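Local coordinates for MSM0271 protein (Mycobacterium smegmatis, PDB 5SUH) that forms a double-ringed trimer of the shell of a mycobacterial microcompartment, and may take part in transport across that shell, at residues L171-M176 with R209-G214; H142-D147 with E218-R223. All blocks are in the same frame, centred on the assembly; numbering follows the deposited sequence.

How the contacts relate
Of the four elements joined here, strand 138-145 comes first along the chain, then strand 170-177, strand 208-214 and finally helix 216-232, which follows directly on the last strand. Contact 2 closes the longer loop, joining the first of these elements to the last (142-147 with 218-223). Contact 1 (171-176 with 209-214) closes the shorter loop, nested inside it, and pairs the two central strands of the antiparallel sheet. The contacts meet where strands 138-145 and 170-177 are neighbours: Leu-171 N lies 2.7 Å from Ile-145 O, a probable hydrogen bond. Together they tie the sheet's core to an outer strand and to the helix packed over it, within the second of two circularly permuted BMC repeats.

Contact 1 (L171-M176 with R209-G214); sequences LLVYEM and RLYIGG
Glu-175 and Arg-209 lie side by side on one face of the sheet and close one end of this antiparallel ladder with a salt bridge. Arg-209 directs two nitrogens of its edge at a single oxygen: Arg-209 NE is 2.8 Å from Glu-175 OE2, and NH2 makes a longer, more bent bond to it. OE2 lies in the guanidinium plane, but the carboxylate is turned 62° from that plane: NE reaches OE2 from above the carboxylate, NH2 nearly along the C-O axis. An extended Glu-175 and an Arg-209 bent at chi2 (95°) bring these groups together.

On the same face, Val-173 lies alongside Tyr-211, where a valine methyl can rest off-centre against the ring: Val-173 CG1 approaches Tyr-211 CD2 obliquely, at 3.9 Å, in a CH-pi contact. Leu-171 CD1 meets the ring's edge. On the other face, Leu-172, Tyr-174 and Leu-210 pack on helix 216-232, where Tyr-174 OH bonds to Thr-227; Ile-212 packs on Leu-196.

The backbone holds these rows in register with paired bonds, Leu-172 N to Ile-212 O (2.7 Å) and Ile-212 N to Leu-172 O (3.0 Å), repeated between Tyr-174 and Leu-210. A second subunit covers the salt-bridged face: its Leu-76 N donates to Glu-175 OE1, its Glu-100 O accepts from Arg-209 NH2, and its Glu-79 bonds to Tyr-211 OH. The buried charges are thus paired within the sheet and also used at the subunit interface.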
loop_
_atom_site.group_PDB
_atom_site.type_symbol
_atom_site.label_atom_id
_atom_site.label_comp_id
_atom_site.label_asym_id
_atom_site.label_seq_id
_atom_site.Cartn_x
_atom_site.Cartn_y
_atom_site.Cartn_z
ATOM N N LEU A 171 19.339 -12.973 18.909
ATOM C CA LEU A 171 19.049 -11.731 18.202
ATOM C C LEU A 171 19.811 -10.526 18.783
ATOM O O LEU A 171 19.738 -10.266 19.989
ATOM C CB LEU A 171 17.555 -11.457 18.251
ATOM C CG LEU A 171 17.083 -10.094 17.781
ATOM C CD1 LEU A 171 17.290 -9.992 16.267
ATOM C CD2 LEU A 171 15.626 -9.908 18.194
ATOM N N LEU A 172 20.547 -9.808 17.930
ATOM C CA LEU A 172 21.163 -8.544 18.339
ATOM C C LEU A 172 20.373 -7.353 17.818
ATOM O O LEU A 172 20.082 -7.274 16.615
ATOM C CB LEU A 172 22.591 -8.449 17.824
ATOM C CG LEU A 172 23.231 -7.062 17.796
ATOM C CD1 LEU A 172 23.458 -6.494 19.202
ATOM C CD2 LEU A 172 24.526 -7.131 17.010
ATOM N N VAL A 173 20.017 -6.432 18.708
ATOM C CA VAL A 173 19.390 -5.188 18.254
ATOM C C VAL A 173 20.339 -4.054 18.617
ATOM O O VAL A 173 20.966 -4.081 19.684
ATOM C CB VAL A 173 17.963 -4.936 18.865
ATOM C CG1 VAL A 173 16.914 -5.893 18.270
ATOM C CG2 VAL A 173 17.975 -5.031 20.390
ATOM N N TYR A 174 20.465 -3.078 17.718
ATOM C CA TYR A 174 21.385 -1.957 17.909
ATOM C C TYR A 174 20.766 -0.666 17.367
ATOM O O TYR A 174 20.388 -0.573 16.179
ATOM C CB TYR A 174 22.705 -2.226 17.194
ATOM C CG TYR A 174 23.930 -1.672 17.871
ATOM C CD1 TYR A 174 24.935 -2.528 18.323
ATOM C CD2 TYR A 174 24.110 -0.294 18.038
ATOM C CE1 TYR A 174 26.085 -2.028 18.944
ATOM C CE2 TYR A 174 25.247 0.206 18.657
ATOM C CZ TYR A 174 26.237 -0.674 19.102
ATOM O OH TYR A 174 27.381 -0.205 19.721
ATOM N N GLU A 175 20.661 0.329 18.234
ATOM C CA GLU A 175 20.039 1.577 17.855
ATOM C C GLU A 175 21.009 2.751 18.027
ATOM O O GLU A 175 21.664 2.876 19.067
ATOM C CB GLU A 175 18.754 1.799 18.680
ATOM C CG GLU A 175 17.913 2.987 18.181
ATOM C CD GLU A 175 16.556 3.126 18.868
ATOM O OE1 GLU A 175 16.324 2.503 19.932
ATOM O OE2 GLU A 175 15.708 3.858 18.326
ATOM N N MET A 176 21.027 3.645 17.039
ATOM C CA MET A 176 21.951 4.792 16.999
ATOM C C MET A 176 21.325 6.021 16.344
ATOM O O MET A 176 20.277 5.920 15.676
ATOM C CB MET A 176 23.204 4.421 16.221
ATOM C CG MET A 176 22.830 4.079 14.763
ATOM S SD MET A 176 23.801 2.751 14.102
ATOM C CE MET A 176 23.069 1.350 14.940
ATOM N N ARG A 209 18.027 1.585 13.210
ATOM C CA ARG A 209 17.875 0.328 13.927
ATOM C C ARG A 209 18.405 -0.846 13.104
ATOM O O ARG A 209 18.118 -0.988 11.892
ATOM C CB ARG A 209 16.408 0.090 14.302
ATOM C CG ARG A 209 15.876 1.026 15.388
ATOM C CD ARG A 209 15.174 2.227 14.793
ATOM N NE ARG A 209 14.639 3.137 15.809
ATOM C CZ ARG A 209 13.430 3.693 15.713
ATOM N NH1 ARG A 209 12.641 3.397 14.670
ATOM N NH2 ARG A 209 12.993 4.502 16.658
ATOM N N LEU A 210 19.157 -1.703 13.791
ATOM C CA LEU A 210 19.778 -2.866 13.183
ATOM C C LEU A 210 19.264 -4.142 13.880
ATOM O O LEU A 210 19.280 -4.228 15.112
ATOM C CB LEU A 210 21.305 -2.744 13.295
ATOM C CG LEU A 210 22.184 -3.835 12.672
ATOM C CD1 LEU A 210 21.760 -4.082 11.219
ATOM C CD2 LEU A 210 23.666 -3.477 12.758
ATOM N N TYR A 211 18.797 -5.113 13.090
ATOM C CA TYR A 211 18.363 -6.431 13.588
ATOM C C TYR A 211 19.220 -7.527 12.946
ATOM O O TYR A 211 19.182 -7.727 11.728
ATOM C CB TYR A 211 16.894 -6.716 13.260
ATOM C CG TYR A 211 15.830 -5.937 13.999
ATOM C CD1 TYR A 211 15.548 -4.604 13.666
ATOM C CD2 TYR A 211 15.013 -6.560 14.936
ATOM C CE1 TYR A 211 14.524 -3.899 14.307
ATOM C CE2 TYR A 211 13.993 -5.874 15.573
ATOM C CZ TYR A 211 13.759 -4.543 15.263
ATOM O OH TYR A 211 12.737 -3.870 15.901
ATOM N N ILE A 212 19.949 -8.261 13.771
ATOM C CA ILE A 212 20.875 -9.308 13.326
ATOM C C ILE A 212 20.663 -10.631 14.085
ATOM O O ILE A 212 20.531 -10.651 15.314
ATOM C CB ILE A 212 22.345 -8.806 13.485
ATOM C CG1 ILE A 212 22.689 -7.851 12.348
ATOM C CG2 ILE A 212 23.335 -9.946 13.477
ATOM C CD1 ILE A 212 24.061 -7.279 12.470
ATOM N N GLY A 213 20.607 -11.727 13.345
ATOM C CA GLY A 213 20.403 -13.054 13.909
ATOM C C GLY A 213 21.593 -13.967 13.676
ATOM O O GLY A 213 22.332 -13.791 12.709
ATOM N N GLY A 214 21.817 -14.911 14.586
ATOM C CA GLY A 214 22.905 -15.872 14.439
ATOM C C GLY A 214 23.126 -16.663 15.714
ATOM O O GLY A 214 22.280 -16.604 16.638
#

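Contact 2 (H142-D147 with E218-R223); sequences HDIITD and EVTVAR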
loop_
_atom_site.group_PDB
_atom_site.type_symbol
_atom_site.label_atom_id
_atom_site.label_comp_id
_atom_site.label_asym_id
_atom_site.label_seq_id
_atom_site.Cartn_x
_atom_site.Cartn_y
_atom_site.Cartn_z
ATOM N N HIS A 142 21.545 -1.066 22.816
ATOM C CA HIS A 142 21.912 -2.362 22.222
ATOM C C HIS A 142 21.656 -3.482 23.253
ATOM O O HIS A 142 21.658 -3.240 24.465
ATOM C CB HIS A 142 23.361 -2.386 21.685
ATOM C CG HIS A 142 24.405 -2.107 22.720
ATOM N ND1 HIS A 142 24.689 -2.987 23.753
ATOM C CD2 HIS A 142 25.241 -1.063 22.879
ATOM C CE1 HIS A 142 25.644 -2.480 24.503
ATOM N NE2 HIS A 142 26.005 -1.315 23.997
ATOM N N ASP A 143 21.390 -4.682 22.749
ATOM C CA ASP A 143 21.116 -5.844 23.575
ATOM C C ASP A 143 21.185 -7.130 22.760
ATOM O O ASP A 143 21.007 -7.106 21.532
ATOM C CB ASP A 143 19.737 -5.724 24.218
ATOM C CG ASP A 143 19.578 -6.607 25.451
ATOM O OD1 ASP A 143 20.560 -7.259 25.894
ATOM O OD2 ASP A 143 18.446 -6.656 25.972
ATOM N N ILE A 144 21.451 -8.249 23.441
ATOM C CA ILE A 144 21.465 -9.569 22.802
ATOM C C ILE A 144 20.409 -10.443 23.478
ATOM O O ILE A 144 20.543 -10.789 24.639
ATOM C CB ILE A 144 22.861 -10.234 22.884
ATOM C CG1 ILE A 144 23.856 -9.467 22.024
ATOM C CG2 ILE A 144 22.825 -11.691 22.409
ATOM C CD1 ILE A 144 25.269 -9.976 22.138
ATOM N N ILE A 145 19.348 -10.759 22.740
ATOM C CA ILE A 145 18.294 -11.654 23.187
ATOM C C ILE A 145 18.650 -13.068 22.713
ATOM O O ILE A 145 18.586 -13.370 21.507
ATOM C CB ILE A 145 16.901 -11.251 22.613
ATOM C CG1 ILE A 145 16.389 -9.986 23.281
ATOM C CG2 ILE A 145 15.856 -12.370 22.824
ATOM C CD1 ILE A 145 16.718 -8.749 22.557
ATOM N N THR A 146 19.033 -13.936 23.638
ATOM C CA THR A 146 19.358 -15.313 23.259
ATOM C C THR A 146 18.122 -16.210 23.166
ATOM O O THR A 146 17.118 -15.959 23.828
ATOM C CB THR A 146 20.351 -15.946 24.231
ATOM O OG1 THR A 146 19.773 -16.024 25.537
ATOM C CG2 THR A 146 21.615 -15.125 24.275
ATOM N N ASP A 147 18.193 -17.207 22.286
ATOM C CA ASP A 147 17.164 -18.240 22.168
ATOM C C ASP A 147 15.763 -17.622 22.029
ATOM O O ASP A 147 14.891 -17.812 22.884
ATOM C CB ASP A 147 17.248 -19.173 23.394
ATOM C CG ASP A 147 16.378 -20.424 23.261
ATOM O OD1 ASP A 147 16.174 -20.890 22.117
ATOM O OD2 ASP A 147 15.915 -20.959 24.303
ATOM N N GLU A 218 28.417 -15.431 17.093
ATOM C CA GLU A 218 28.368 -14.540 15.914
ATOM C C GLU A 218 27.787 -13.138 16.275
ATOM O O GLU A 218 28.407 -12.122 15.943
ATOM C CB GLU A 218 27.515 -15.157 14.790
ATOM C CG GLU A 218 28.177 -16.251 13.981
ATOM C CD GLU A 218 27.209 -16.965 13.009
ATOM O OE1 GLU A 218 25.976 -17.010 13.300
ATOM O OE2 GLU A 218 27.705 -17.465 11.952
ATOM N N VAL A 219 26.668 -13.072 17.019
ATOM C CA VAL A 219 26.049 -11.782 17.294
ATOM C C VAL A 219 26.851 -10.988 18.324
ATOM O O VAL A 219 26.799 -9.757 18.311
ATOM C CB VAL A 219 24.563 -11.913 17.777
ATOM C CG1 VAL A 219 23.699 -12.530 16.697
ATOM C CG2 VAL A 219 24.423 -12.694 19.086
ATOM N N THR A 220 27.595 -11.681 19.202
ATOM C CA THR A 220 28.470 -11.028 20.181
ATOM C C THR A 220 29.720 -10.451 19.506
ATOM O O THR A 220 30.171 -9.355 19.846
ATOM C CB THR A 220 28.884 -11.990 21.299
ATOM O OG1 THR A 220 27.727 -12.383 22.034
ATOM C CG2 THR A 220 29.866 -11.345 22.263
ATOM N N VAL A 221 30.273 -11.183 18.542
ATOM C CA VAL A 221 31.408 -10.690 17.775
ATOM C C VAL A 221 31.029 -9.448 16.963
ATOM O O VAL A 221 31.810 -8.489 16.872
ATOM C CB VAL A 221 31.954 -11.789 16.859
ATOM C CG1 VAL A 221 32.977 -11.243 15.832
ATOM C CG2 VAL A 221 32.605 -12.849 17.705
ATOM N N ALA A 222 29.825 -9.455 16.391
ATOM C CA ALA A 222 29.357 -8.305 15.604
ATOM C C ALA A 222 29.122 -7.091 16.493
ATOM O O ALA A 222 29.594 -5.999 16.174
ATOM C CB ALA A 222 28.129 -8.648 14.847
ATOM N N ARG A 223 28.454 -7.280 17.633
ATOM C CA ARG A 223 28.189 -6.139 18.507
ATOM C C ARG A 223 29.488 -5.444 18.981
ATOM O O ARG A 223 29.580 -4.201 18.959
ATOM C CB ARG A 223 27.385 -6.545 19.737
ATOM C CG ARG A 223 27.156 -5.344 20.676
ATOM C CD ARG A 223 26.901 -5.767 22.077
ATOM N NE ARG A 223 28.089 -6.478 22.561
ATOM C CZ ARG A 223 28.116 -7.253 23.649
ATOM N NH1 ARG A 223 29.244 -7.864 23.984
ATOM N NH2 ARG A 223 27.014 -7.454 24.380
#
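Ile-144 projects toward Val-219 and Thr-220 from an edge strand, within this chain, of the four-stranded antiparallel sheet of a BMC domain, and is the main apolar link to helix 216-232, which packs against that sheet. Strand segment 142-145 and helix segment 218-223 run almost antiparallel, with their axes 9.7 Å apart. This spacing is bridged by side chains.

The closely packed part gathers around Ile-144 and the buried Val-219. Ile-144 CG2 meets Val-219 CG2 at 3.8 Å, while Ile-144 CD1, at the end of the longer branch, reaches across to within 3.4 Å of Thr-220 OG1. With CG1 set anti to the carbonyl carbon (chi1 -68°) and the chain extended beyond it, CD1 is carried out toward the helix. Isoleucine suits the place because one branch packs on Val-219 while the longer one reaches Thr-220 and Arg-223. Val-219 also packs on Leu-172 and Ser-170 of the adjacent strand. Thr-220 meets the isoleucine through OG1, which is hydrogen-bonded to Thr-216 O one helical turn back.

At the other end the packing thins to His-142 and Arg-223, which meet through a single close approach. Their side chains cross at about a right angle, with ring and guanidinium planes 59° apart, and Arg-223 CD comes to 3.9 Å from His-142 ND1. Arginine is apt here, since its long aliphatic stem packs on both His-142 and Tyr-174, whose rings also meet. Asp-143 points away from the helix and forms a salt bridge with Arg-80 of the second subunit. A bend in Arg-223 at chi3 (62°) swings its guanidinium back over Ile-144, so that Ile-144 CD1 lies over one face of the group, 3.8 Å from Arg-223 NH2.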